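Local coordinates for dihydrodipicolinate synthase family protein (Sinorhizobium meliloti, PDB 4DNH) that is of unknown function but folds as a TIM barrel and may be an enzyme related to dihydrodipicolinate synthase, at residues A30-R35 and A289-G294; V36-A41 and L114-A119; R152-A157 and P185-W190; N259-I264 and P307-S312. One frame throughout, in Å; residues are numbered along the deposited sequence.

Interaction 1. Residues A30-R35 and A289-G294; sequences AKAFSR and ALEALG
Leu290 O, which faces Ser34 across the contact, accepts two bonds. One comes from Gly294 N within the helix, at 3.0 Å. The other comes from a water, at 2.7 Å. This water in turn accepts from Ser34 N at 2.6 Å, so it ties the loop backbone to the helix. The backbones run close here: Ser34 CA and Gly294 CA are 4.3 Å apart. With no side chain at Gly294, Ser34 OG comes to 3.4 Å from Gly294 CA.

Phe33 lays its ring against Leu290. The CB of Leu290 sits over one face in a CH-pi contact, 3.7 Å from the ring centroid and 14° off the normal. The methyls of Leu290 then part: CD1 follows the CD2-CE2 side of the ring, while CD2 reaches Arg35 CB. The Arg35 chain bends at chi2 (-75°) and crosses Leu293 at about a right angle. Leu293 CD1 lies over one face of the guanidinium, near its rim. A bent bond from Arg35 NH1 to Ser34 O (2.7 Å, 141°) and one from NE to Ile264 O together hold this group. Glu291 turns away to a salt bridge with Arg28.

Segment 30-35 leads into strand 37-40, the first of the eight-stranded parallel TIM barrel. Helix 283-294 follows the last strand, 273-276, so the contact lies where the barrel closes. Phe301 of helix 298-305 packs on Leu293, and Leu76 touches Leu290.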
loop_
_atom_site.group_PDB
_atom_site.type_symbol
_atom_site.label_atom_id
_atom_site.label_comp_id
_atom_site.label_asym_id
_atom_site.label_seq_id
_atom_site.Cartn_x
_atom_site.Cartn_y
_atom_site.Cartn_z
ATOM N N ALA A 30 -19.002 0.917 2.076
ATOM C CA ALA A 30 -18.369 -0.241 1.427
ATOM C C ALA A 30 -19.385 -1.211 0.810
ATOM O O ALA A 30 -19.075 -1.911 -0.158
ATOM C CB ALA A 30 -17.452 -0.972 2.398
ATOM N N LYS A 31 -20.597 -1.236 1.362
ATOM C CA LYS A 31 -21.663 -2.097 0.851
ATOM C C LYS A 31 -22.098 -1.763 -0.587
ATOM O O LYS A 31 -22.690 -2.604 -1.263
ATOM C CB LYS A 31 -22.857 -2.116 1.812
ATOM C CG LYS A 31 -22.693 -3.120 2.942
ATOM C CD LYS A 31 -23.336 -2.638 4.234
ATOM C CE LYS A 31 -24.827 -2.937 4.286
ATOM N NZ LYS A 31 -25.379 -2.641 5.635
ATOM N N ALA A 32 -21.794 -0.555 -1.053
ATOM C CA ALA A 32 -22.061 -0.183 -2.442
ATOM C C ALA A 32 -21.105 -0.884 -3.416
ATOM O O ALA A 32 -21.352 -0.898 -4.626
ATOM C CB ALA A 32 -21.995 1.331 -2.616
ATOM N N PHE A 33 -20.021 -1.460 -2.886
ATOM C CA PHE A 33 -19.027 -2.167 -3.705
ATOM C C PHE A 33 -19.319 -3.661 -3.804
ATOM O O PHE A 33 -19.963 -4.245 -2.925
ATOM C CB PHE A 33 -17.600 -2.004 -3.152
ATOM C CG PHE A 33 -17.206 -0.589 -2.831
ATOM C CD1 PHE A 33 -17.807 0.497 -3.466
ATOM C CD2 PHE A 33 -16.201 -0.348 -1.907
ATOM C CE1 PHE A 33 -17.433 1.795 -3.165
ATOM C CE2 PHE A 33 -15.815 0.943 -1.610
ATOM C CZ PHE A 33 -16.431 2.019 -2.242
ATOM N N SER A 34 -18.820 -4.269 -4.875
ATOM C CA SER A 34 -18.857 -5.709 -5.051
ATOM C C SER A 34 -17.458 -6.280 -4.883
ATOM O O SER A 34 -17.172 -7.380 -5.363
ATOM C CB SER A 34 -19.408 -6.067 -6.434
ATOM O OG SER A 34 -18.628 -5.508 -7.474
ATOM N N ARG A 35 -16.587 -5.512 -4.222
ATOM C CA ARG A 35 -15.225 -5.939 -3.915
ATOM C C ARG A 35 -14.872 -5.533 -2.497
ATOM O O ARG A 35 -15.457 -4.588 -1.973
ATOM C CB ARG A 35 -14.229 -5.273 -4.864
ATOM C CG ARG A 35 -14.392 -5.619 -6.336
ATOM C CD ARG A 35 -13.881 -7.008 -6.650
ATOM N NE ARG A 35 -14.067 -7.333 -8.063
ATOM C CZ ARG A 35 -15.163 -7.895 -8.564
ATOM N NH1 ARG A 35 -16.182 -8.206 -7.772
ATOM N NH2 ARG A 35 -15.242 -8.145 -9.862
ATOM N N ALA A 289 -15.140 4.290 -8.732
ATOM C CA ALA A 289 -15.097 3.184 -9.679
ATOM C C ALA A 289 -15.556 1.873 -9.061
ATOM O O ALA A 289 -16.238 1.092 -9.710
ATOM C CB ALA A 289 -13.713 3.055 -10.287
ATOM N N LEU A 290 -15.194 1.633 -7.812
ATOM C CA LEU A 290 -15.685 0.465 -7.099
ATOM C C LEU A 290 -17.204 0.505 -6.932
ATOM O O LEU A 290 -17.852 -0.542 -6.869
ATOM C CB LEU A 290 -15.008 0.335 -5.734
ATOM C CG LEU A 290 -13.531 -0.075 -5.722
ATOM C CD1 LEU A 290 -12.932 0.174 -4.351
ATOM C CD2 LEU A 290 -13.317 -1.518 -6.135
ATOM N N GLU A 291 -17.772 1.706 -6.867
ATOM C CA GLU A 291 -19.220 1.842 -6.833
ATOM C C GLU A 291 -19.836 1.422 -8.167
ATOM O O GLU A 291 -20.788 0.638 -8.193
ATOM C CB GLU A 291 -19.644 3.264 -6.477
ATOM C CG GLU A 291 -21.156 3.402 -6.335
ATOM C CD GLU A 291 -21.637 4.843 -6.234
ATOM O OE1 GLU A 291 -20.802 5.774 -6.207
ATOM O OE2 GLU A 291 -22.868 5.045 -6.185
ATOM N N ALA A 292 -19.292 1.943 -9.265
ATOM C CA ALA A 292 -19.753 1.580 -10.609
ATOM C C ALA A 292 -19.660 0.063 -10.861
ATOM O O ALA A 292 -20.610 -0.539 -11.363
ATOM C CB ALA A 292 -18.991 2.359 -11.669
ATOM N N LEU A 293 -18.531 -0.546 -10.487
ATOM C CA LEU A 293 -18.346 -1.999 -10.581
ATOM C C LEU A 293 -19.397 -2.770 -9.779
ATOM O O LEU A 293 -19.927 -3.784 -10.256
ATOM C CB LEU A 293 -16.963 -2.385 -10.083
ATOM C CG LEU A 293 -16.176 -3.546 -10.685
ATOM C CD1 LEU A 293 -15.105 -3.964 -9.691
ATOM C CD2 LEU A 293 -17.020 -4.742 -11.077
ATOM N N GLY A 294 -19.681 -2.292 -8.564
ATOM C CA GLY A 294 -20.716 -2.861 -7.701
ATOM C C GLY A 294 -22.127 -2.651 -8.233
ATOM O O GLY A 294 -23.051 -3.378 -7.865
HETATM O O HOH W 1 -17.190 -3.091 -6.549
#

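Interaction 2. Residues V36-A41 and L114-A119; sequences VAFAAA and LIACGA
Phe38 and Leu114 make the main contact, a CH-pi interaction. Leu114 CD2 lies over one face of the Phe38 ring, 4.2 Å from its centroid and 23° off the normal. It is displaced toward the rim that carries CE2 and CZ. The Leu114 side chain runs roughly perpendicular to that of Phe38. In Leu114, CG is anti to the backbone N (chi1 164°), and this sets the branch point just beyond the CE2-CZ edge and lets CD2 lean over the face.

The remaining contacts are apolar. Leu114 CG approaches Phe38 CE2 at 3.8 Å, and Leu114 CD1 meets CZ of the same ring. Ala116 CB comes to within 4.1 Å of Phe38 CE2. The backbone carbon of Ile115 lies at the ring edge, near its plane. Val36 adds a looser touch, with CG1 4.4 Å from Leu114 CD2.

Polar bonds between the segments are absent. The closest CA atoms, those of Phe38 and Ile115, are 7.9 Å apart, too far for strand pairing. The link is therefore made by side chains that meet inside the barrel, past the intervening strand 77-80.

Strand 77-80 lies between strands 37-40 and 115-119 in the parallel barrel. Ala37 and Ala39 bond to Gly77, and on the other side Phe38 bonds to Ala274 and Leu276 of strand 273-276. Phe38, Leu114 and Ala116 line the interior near the N-terminal ends of the strands, where Arg152 also touches Leu114 and Ala116. Ile115 points outward, against helices 61-73 and 93-108.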
loop_
_atom_site.group_PDB
_atom_site.type_symbol
_atom_site.label_atom_id
_atom_site.label_comp_id
_atom_site.label_asym_id
_atom_site.label_seq_id
_atom_site.Cartn_x
_atom_site.Cartn_y
_atom_site.Cartn_z
ATOM N N VAL A 36 -13.908 -6.237 -1.895
ATOM C CA VAL A 36 -13.244 -5.807 -0.652
ATOM C C VAL A 36 -11.922 -5.082 -0.951
ATOM O O VAL A 36 -10.928 -5.699 -1.368
ATOM C CB VAL A 36 -12.980 -6.995 0.295
ATOM C CG1 VAL A 36 -12.309 -6.522 1.582
ATOM C CG2 VAL A 36 -14.280 -7.714 0.612
ATOM N N ALA A 37 -11.917 -3.768 -0.725
ATOM C CA ALA A 37 -10.819 -2.897 -1.133
ATOM C C ALA A 37 -10.219 -2.180 0.049
ATOM O O ALA A 37 -10.933 -1.496 0.784
ATOM C CB ALA A 37 -11.310 -1.881 -2.142
ATOM N N PHE A 38 -8.902 -2.329 0.215
ATOM C CA PHE A 38 -8.125 -1.594 1.203
ATOM C C PHE A 38 -7.187 -0.649 0.484
ATOM O O PHE A 38 -6.608 -0.994 -0.553
ATOM C CB PHE A 38 -7.189 -2.531 1.958
ATOM C CG PHE A 38 -7.860 -3.417 2.961
ATOM C CD1 PHE A 38 -8.334 -4.668 2.592
ATOM C CD2 PHE A 38 -7.940 -3.037 4.288
ATOM C CE1 PHE A 38 -8.923 -5.502 3.530
ATOM C CE2 PHE A 38 -8.519 -3.873 5.226
ATOM C CZ PHE A 38 -9.017 -5.103 4.847
ATOM N N ALA A 39 -6.983 0.522 1.067
ATOM C CA ALA A 39 -5.834 1.313 0.702
ATOM C C ALA A 39 -4.734 1.143 1.765
ATOM O O ALA A 39 -4.991 1.231 2.974
ATOM C CB ALA A 39 -6.231 2.763 0.532
ATOM N N ALA A 40 -3.512 0.852 1.321
ATOM C CA ALA A 40 -2.368 0.856 2.228
ATOM C C ALA A 40 -1.970 2.319 2.413
ATOM O O ALA A 40 -1.531 2.964 1.461
ATOM C CB ALA A 40 -1.222 0.043 1.656
ATOM N N ALA A 41 -2.132 2.848 3.623
ATOM C CA ALA A 41 -2.082 4.286 3.803
ATOM C C ALA A 41 -0.714 4.783 4.260
ATOM O O ALA A 41 -0.029 4.131 5.058
ATOM C CB ALA A 41 -3.161 4.726 4.783
ATOM N N LEU A 114 -13.183 -0.222 8.263
ATOM C CA LEU A 114 -12.506 -1.492 8.036
ATOM C C LEU A 114 -10.988 -1.260 8.068
ATOM O O LEU A 114 -10.468 -0.317 7.467
ATOM C CB LEU A 114 -12.950 -2.104 6.710
ATOM C CG LEU A 114 -12.131 -3.240 6.055
ATOM C CD1 LEU A 114 -12.376 -4.593 6.719
ATOM C CD2 LEU A 114 -12.447 -3.319 4.563
ATOM N N ILE A 115 -10.280 -2.128 8.775
ATOM C CA ILE A 115 -8.879 -1.924 9.077
ATOM C C ILE A 115 -8.248 -3.255 9.440
ATOM O O ILE A 115 -8.866 -4.096 10.097
ATOM C CB ILE A 115 -8.668 -0.848 10.196
ATOM C CG1 ILE A 115 -7.195 -0.753 10.603
ATOM C CG2 ILE A 115 -9.570 -1.107 11.411
ATOM C CD1 ILE A 115 -6.794 0.599 11.140
ATOM N N ALA A 116 -7.016 -3.443 8.977
ATOM C CA ALA A 116 -6.228 -4.615 9.305
ATOM C C ALA A 116 -4.792 -4.152 9.413
ATOM O O ALA A 116 -4.362 -3.247 8.681
ATOM C CB ALA A 116 -6.382 -5.692 8.235
ATOM N N CYS A 117 -4.045 -4.794 10.300
ATOM C CA CYS A 117 -2.795 -4.251 10.776
ATOM C C CYS A 117 -1.631 -5.151 10.470
ATOM O O CYS A 117 -1.660 -6.335 10.811
ATOM C CB CYS A 117 -2.892 -4.047 12.281
ATOM S SG CYS A 117 -4.345 -3.074 12.719
ATOM N N GLY A 118 -0.597 -4.579 9.852
ATOM C CA GLY A 118 0.589 -5.333 9.516
ATOM C C GLY A 118 1.371 -5.825 10.721
ATOM O O GLY A 118 1.840 -5.022 11.545
ATOM N N ALA A 119 1.523 -7.146 10.800
ATOM C CA ALA A 119 2.286 -7.811 11.860
ATOM C C ALA A 119 3.458 -8.573 11.254
ATOM O O ALA A 119 3.290 -9.362 10.305
ATOM C CB ALA A 119 1.398 -8.760 12.648
#

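Interaction 3. Residues R152-A157 and P185-W190; sequences RIILMA and PVIIHW
Ile187 is bonded through both its backbone N and O to strand 153-155. Its N donates to Ile153 O at 3.2 Å with a nearly straight N-H...O angle of 164°. Its O accepts from Leu155 N at 2.8 Å. His189 N then donates to Leu155 O at 3.0 Å. These three bonds make a parallel pair, Ile154 beside Ile187 and Leu155 beside Ile188. Strands 153-155 and 186-191 are neighbours in the TIM barrel, joined through helices 159-164 and 168-181 in a beta-alpha-beta connection.

Two waters extend the pairing at its ends. One donates to Ile153 O and Pro185 O and accepts from Arg152 NH1 at 2.8 Å. The other donates to Leu155 O and His189 O.

Side chains pack on both faces of the pair. Ile153 CG2 meets Val186 CG2 at 3.6 Å, and Val186 CG1 meets Leu155 CB at 3.7 Å, on the side facing helix 168-181. On the Ile154 and Ile187 face, Arg152 NH1 passes 3.5 Å from Ile187 CD1. The Arg152 chain bends at chi3 (-57°) to bring the guanidinium there, and a salt bridge with Asp227 of strand 226-232 anchors it.

Ile153 O and Leu155 O thus each accept a backbone bond and a water bond, so these largely buried carbonyls are well satisfied. Asp227 probably offsets the charge that Arg152 brings beside apolar Ile187.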
loop_
_atom_site.group_PDB
_atom_site.type_symbol
_atom_site.label_atom_id
_atom_site.label_comp_id
_atom_site.label_asym_id
_atom_site.label_seq_id
_atom_site.Cartn_x
_atom_site.Cartn_y
_atom_site.Cartn_z
ATOM N N ARG A 152 -7.398 -6.957 13.541
ATOM C CA ARG A 152 -7.146 -8.064 12.622
ATOM C C ARG A 152 -5.774 -7.862 11.943
ATOM O O ARG A 152 -5.328 -6.728 11.729
ATOM C CB ARG A 152 -8.306 -8.274 11.628
ATOM C CG ARG A 152 -8.767 -7.051 10.834
ATOM C CD ARG A 152 -9.764 -7.425 9.722
ATOM N NE ARG A 152 -9.217 -8.419 8.785
ATOM C CZ ARG A 152 -9.744 -8.749 7.604
ATOM N NH1 ARG A 152 -9.147 -9.665 6.852
ATOM N NH2 ARG A 152 -10.857 -8.173 7.163
ATOM N N ILE A 153 -5.105 -8.970 11.641
ATOM C CA ILE A 153 -3.711 -8.973 11.229
ATOM C C ILE A 153 -3.528 -9.140 9.726
ATOM O O ILE A 153 -4.260 -9.892 9.081
ATOM C CB ILE A 153 -2.946 -10.120 11.934
ATOM C CG1 ILE A 153 -2.657 -9.756 13.390
ATOM C CG2 ILE A 153 -1.638 -10.460 11.211
ATOM C CD1 ILE A 153 -3.671 -10.316 14.343
ATOM N N ILE A 154 -2.557 -8.411 9.181
ATOM C CA ILE A 154 -2.007 -8.685 7.867
ATOM C C ILE A 154 -0.628 -9.231 8.161
ATOM O O ILE A 154 0.209 -8.527 8.718
ATOM C CB ILE A 154 -1.837 -7.419 7.015
ATOM C CG1 ILE A 154 -3.195 -6.827 6.666
ATOM C CG2 ILE A 154 -1.079 -7.754 5.733
ATOM C CD1 ILE A 154 -3.123 -5.412 6.136
ATOM N N LEU A 155 -0.402 -10.491 7.822
ATOM C CA LEU A 155 0.816 -11.155 8.232
ATOM C C LEU A 155 1.929 -10.868 7.230
ATOM O O LEU A 155 1.922 -11.369 6.103
ATOM C CB LEU A 155 0.577 -12.650 8.407
ATOM C CG LEU A 155 1.695 -13.447 9.063
ATOM C CD1 LEU A 155 1.951 -12.935 10.468
ATOM C CD2 LEU A 155 1.331 -14.919 9.082
HETATM N N MSE A 156 2.878 -10.043 7.657
HETATM C CA MSE A 156 3.926 -9.550 6.770
HETATM C C MSE A 156 5.042 -10.552 6.619
HETATM O O MSE A 156 5.246 -11.420 7.492
HETATM C CB MSE A 156 4.425 -8.219 7.325
HETATM C CG MSE A 156 3.368 -7.152 7.043
HETATM SE SE MSE A 156 3.948 -5.431 7.811
HETATM C CE MSE A 156 4.811 -4.649 6.214
ATOM N N ALA A 157 5.755 -10.452 5.500
ATOM C CA ALA A 157 6.920 -11.288 5.250
ATOM C C ALA A 157 8.039 -10.833 6.169
ATOM O O ALA A 157 8.052 -9.686 6.610
ATOM C CB ALA A 157 7.340 -11.196 3.797
ATOM N N PRO A 185 -8.871 -14.873 11.313
ATOM C CA PRO A 185 -8.328 -14.946 9.956
ATOM C C PRO A 185 -7.382 -13.794 9.625
ATOM O O PRO A 185 -7.582 -12.664 10.056
ATOM C CB PRO A 185 -9.584 -14.912 9.084
ATOM C CG PRO A 185 -10.592 -15.647 9.908
ATOM C CD PRO A 185 -10.293 -15.280 11.343
ATOM N N VAL A 186 -6.359 -14.129 8.857
ATOM C CA VAL A 186 -5.223 -13.287 8.543
ATOM C C VAL A 186 -5.158 -13.067 7.018
ATOM O O VAL A 186 -5.683 -13.876 6.236
ATOM C CB VAL A 186 -3.955 -14.005 9.059
ATOM C CG1 VAL A 186 -2.816 -14.014 8.044
ATOM C CG2 VAL A 186 -3.521 -13.439 10.395
ATOM N N ILE A 187 -4.553 -11.961 6.602
ATOM C CA ILE A 187 -4.230 -11.749 5.209
ATOM C C ILE A 187 -2.717 -11.880 5.072
ATOM O O ILE A 187 -1.968 -11.082 5.637
ATOM C CB ILE A 187 -4.649 -10.351 4.717
ATOM C CG1 ILE A 187 -6.164 -10.201 4.738
ATOM C CG2 ILE A 187 -4.103 -10.096 3.315
ATOM C CD1 ILE A 187 -6.625 -8.770 4.570
ATOM N N ILE A 188 -2.278 -12.893 4.336
ATOM C CA ILE A 188 -0.863 -13.163 4.158
ATOM C C ILE A 188 -0.300 -12.255 3.083
ATOM O O ILE A 188 -0.884 -12.072 2.014
ATOM C CB ILE A 188 -0.605 -14.639 3.794
ATOM C CG1 ILE A 188 -0.890 -15.532 5.005
ATOM C CG2 ILE A 188 0.824 -14.833 3.297
ATOM C CD1 ILE A 188 -0.628 -17.004 4.774
ATOM N N HIS A 189 0.857 -11.687 3.369
ATOM C CA HIS A 189 1.472 -10.784 2.434
ATOM C C HIS A 189 2.750 -11.337 1.846
ATOM O O HIS A 189 3.722 -11.612 2.553
ATOM C CB HIS A 189 1.678 -9.444 3.096
ATOM C CG HIS A 189 2.164 -8.376 2.165
ATOM N ND1 HIS A 189 2.768 -7.263 2.603
ATOM C CD2 HIS A 189 2.127 -8.288 0.773
ATOM C CE1 HIS A 189 3.100 -6.496 1.552
ATOM N NE2 HIS A 189 2.704 -7.125 0.433
ATOM N N TRP A 190 2.718 -11.535 0.529
ATOM C CA TRP A 190 3.892 -11.863 -0.261
ATOM C C TRP A 190 4.396 -10.607 -0.932
ATOM O O TRP A 190 3.880 -10.186 -1.967
ATOM C CB TRP A 190 3.541 -12.924 -1.283
ATOM C CG TRP A 190 4.739 -13.473 -2.003
ATOM C CD1 TRP A 190 6.066 -13.062 -1.885
ATOM C CD2 TRP A 190 4.755 -14.523 -3.025
ATOM N NE1 TRP A 190 6.871 -13.777 -2.724
ATOM C CE2 TRP A 190 6.148 -14.671 -3.437
ATOM C CE3 TRP A 190 3.790 -15.331 -3.608
ATOM C CZ2 TRP A 190 6.538 -15.601 -4.398
ATOM C CZ3 TRP A 190 4.190 -16.265 -4.572
ATOM C CH2 TRP A 190 5.531 -16.393 -4.958
HETATM O O HOH W 2 -7.084 -10.293 8.623
HETATM O O HOH W 3 3.882 -13.229 5.014
#

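Interaction 4. Residues N259-I264 and P307-S312; sequences NYAELI and PTVPLS
Tyr260 and Thr308 form the tight part of the contact. Tyr260 OH donates to Thr308 OG1 at 2.5 Å, a short bond, and the acceptor lies in the plane of the ring at its edge. Thr308 OG1 is also bonded to Leu305 O, so it links the tyrosine to the C-terminal end of helix 298-305. With chi1 at 56°, CG of Tyr260 sits tucked over its own backbone, which turns the ring outward to the other helix. Ser312 closes in beside it, with OG 3.6 Å from Tyr260 CE1. That hydroxyl is bonded to Asp257 O.

Val309 forms the looser, partly exposed side. Its CG2 is 3.9 Å from Tyr260 CZ and 4.1 Å from Ala261 CB, with no polar bond. The short helix axes stay 11.4 Å apart at an angle of 124°, so one long side chain bridges most of the gap.

Ile278 and Phe279 of helix 278-281 also touch Tyr260. Helix 260-265 follows strand 251-254 as an outer helix of the TIM barrel. The contact joins the barrel to the helices that follow its last strand, which are probably an extension of the basic fold.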
loop_
_atom_site.group_PDB
_atom_site.type_symbol
_atom_site.label_atom_id
_atom_site.label_comp_id
_atom_site.label_asym_id
_atom_site.label_seq_id
_atom_site.Cartn_x
_atom_site.Cartn_y
_atom_site.Cartn_z
ATOM N N ASN A 259 -1.422 -3.181 -12.561
ATOM C CA ASN A 259 -2.452 -3.968 -13.243
ATOM C C ASN A 259 -3.793 -4.128 -12.533
ATOM O O ASN A 259 -4.635 -4.925 -12.968
ATOM C CB ASN A 259 -1.874 -5.335 -13.523
ATOM C CG ASN A 259 -0.742 -5.263 -14.510
ATOM O OD1 ASN A 259 -0.917 -4.749 -15.611
ATOM N ND2 ASN A 259 0.439 -5.724 -14.108
ATOM N N TYR A 260 -3.985 -3.358 -11.462
ATOM C CA TYR A 260 -5.176 -3.412 -10.611
ATOM C C TYR A 260 -6.542 -3.348 -11.323
ATOM O O TYR A 260 -7.455 -4.105 -10.978
ATOM C CB TYR A 260 -5.090 -2.339 -9.518
ATOM C CG TYR A 260 -4.902 -0.917 -10.017
ATOM C CD1 TYR A 260 -3.637 -0.431 -10.358
ATOM C CD2 TYR A 260 -5.993 -0.047 -10.123
ATOM C CE1 TYR A 260 -3.468 0.873 -10.813
ATOM C CE2 TYR A 260 -5.838 1.258 -10.576
ATOM C CZ TYR A 260 -4.573 1.718 -10.923
ATOM O OH TYR A 260 -4.422 3.025 -11.375
ATOM N N ALA A 261 -6.695 -2.459 -12.299
ATOM C CA ALA A 261 -7.983 -2.332 -12.993
ATOM C C ALA A 261 -8.391 -3.647 -13.660
ATOM O O ALA A 261 -9.507 -4.127 -13.439
ATOM C CB ALA A 261 -7.956 -1.191 -14.002
ATOM N N GLU A 262 -7.467 -4.230 -14.439
ATOM C CA GLU A 262 -7.671 -5.506 -15.125
ATOM C C GLU A 262 -7.969 -6.639 -14.151
ATOM O O GLU A 262 -8.867 -7.458 -14.400
ATOM C CB GLU A 262 -6.452 -5.874 -15.989
ATOM C CG GLU A 262 -6.642 -7.157 -16.795
ATOM C CD GLU A 262 -5.363 -7.696 -17.431
ATOM O OE1 GLU A 262 -4.458 -6.890 -17.748
ATOM O OE2 GLU A 262 -5.269 -8.938 -17.633
ATOM N N LEU A 263 -7.211 -6.689 -13.059
ATOM C CA LEU A 263 -7.327 -7.769 -12.081
ATOM C C LEU A 263 -8.576 -7.670 -11.210
ATOM O O LEU A 263 -9.235 -8.690 -10.965
ATOM C CB LEU A 263 -6.068 -7.851 -11.215
ATOM C CG LEU A 263 -4.740 -8.073 -11.954
ATOM C CD1 LEU A 263 -3.561 -7.698 -11.072
ATOM C CD2 LEU A 263 -4.634 -9.511 -12.418
ATOM N N ILE A 264 -8.904 -6.452 -10.750
ATOM C CA ILE A 264 -10.106 -6.215 -9.932
ATOM C C ILE A 264 -11.392 -6.572 -10.703
ATOM O O ILE A 264 -12.243 -7.292 -10.185
ATOM C CB ILE A 264 -10.127 -4.795 -9.332
ATOM C CG1 ILE A 264 -8.939 -4.619 -8.373
ATOM C CG2 ILE A 264 -11.405 -4.534 -8.552
ATOM C CD1 ILE A 264 -8.664 -3.191 -7.931
ATOM N N PRO A 307 -7.681 5.780 -16.748
ATOM C CA PRO A 307 -6.815 6.980 -16.759
ATOM C C PRO A 307 -5.810 7.097 -15.579
ATOM O O PRO A 307 -4.767 7.754 -15.689
ATOM C CB PRO A 307 -7.837 8.129 -16.731
ATOM C CG PRO A 307 -9.073 7.538 -17.352
ATOM C CD PRO A 307 -9.109 6.159 -16.764
ATOM N N THR A 308 -6.121 6.455 -14.465
ATOM C CA THR A 308 -5.218 6.448 -13.336
ATOM C C THR A 308 -4.043 5.514 -13.580
ATOM O O THR A 308 -2.948 5.744 -13.070
ATOM C CB THR A 308 -5.936 6.000 -12.051
ATOM O OG1 THR A 308 -6.245 4.603 -12.151
ATOM C CG2 THR A 308 -7.219 6.815 -11.826
ATOM N N VAL A 309 -4.273 4.458 -14.352
ATOM C CA VAL A 309 -3.279 3.414 -14.566
ATOM C C VAL A 309 -1.921 3.966 -15.042
ATOM O O VAL A 309 -0.881 3.574 -14.505
ATOM C CB VAL A 309 -3.832 2.290 -15.483
ATOM C CG1 VAL A 309 -2.724 1.339 -15.925
ATOM C CG2 VAL A 309 -4.963 1.541 -14.778
ATOM N N PRO A 310 -1.920 4.889 -16.029
ATOM C CA PRO A 310 -0.613 5.420 -16.410
ATOM C C PRO A 310 0.054 6.160 -15.245
ATOM O O PRO A 310 1.248 6.014 -15.046
ATOM C CB PRO A 310 -0.937 6.384 -17.565
ATOM C CG PRO A 310 -2.192 5.860 -18.138
ATOM C CD PRO A 310 -2.974 5.304 -16.978
ATOM N N LEU A 311 -0.724 6.936 -14.492
ATOM C CA LEU A 311 -0.243 7.652 -13.320
ATOM C C LEU A 311 0.369 6.670 -12.332
ATOM O O LEU A 311 1.480 6.876 -11.844
ATOM C CB LEU A 311 -1.388 8.423 -12.668
ATOM C CG LEU A 311 -1.174 8.873 -11.213
ATOM C CD1 LEU A 311 -0.134 9.984 -11.108
ATOM C CD2 LEU A 311 -2.512 9.298 -10.609
ATOM N N SER A 312 -0.351 5.597 -12.049
ATOM C CA SER A 312 0.165 4.570 -11.175
ATOM C C SER A 312 1.499 3.940 -11.646
ATOM O O SER A 312 2.437 3.808 -10.869
ATOM C CB SER A 312 -0.881 3.478 -11.001
ATOM O OG SER A 312 -0.554 2.732 -9.848
#

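In the fold
Interactions 2 and 3 belong to one barrel sheet and lie 10 Å apart between centres. Strands 115-119 and 153-155 are neighbours in it, with Cys117 N 2.7 Å from Arg152 O and Ala119 O 2.8 Å from Met156 N. Interaction 1 packs outside the same barrel: Leu290 CD1 touches Ala37 CB of interaction 2 at 3.4 Å. It also meets interaction 4, where Arg35 NE bonds to Ile264 O at 2.8 Å. Interactions 3 and 4 stay about 12 Å apart at their nearest atoms. No active site is established. A bound glycerol, probably from crystallisation, lies about 4 Å from the His189 side chain of interaction 3, and glycerol also lies about 5 Å from that of Glu291.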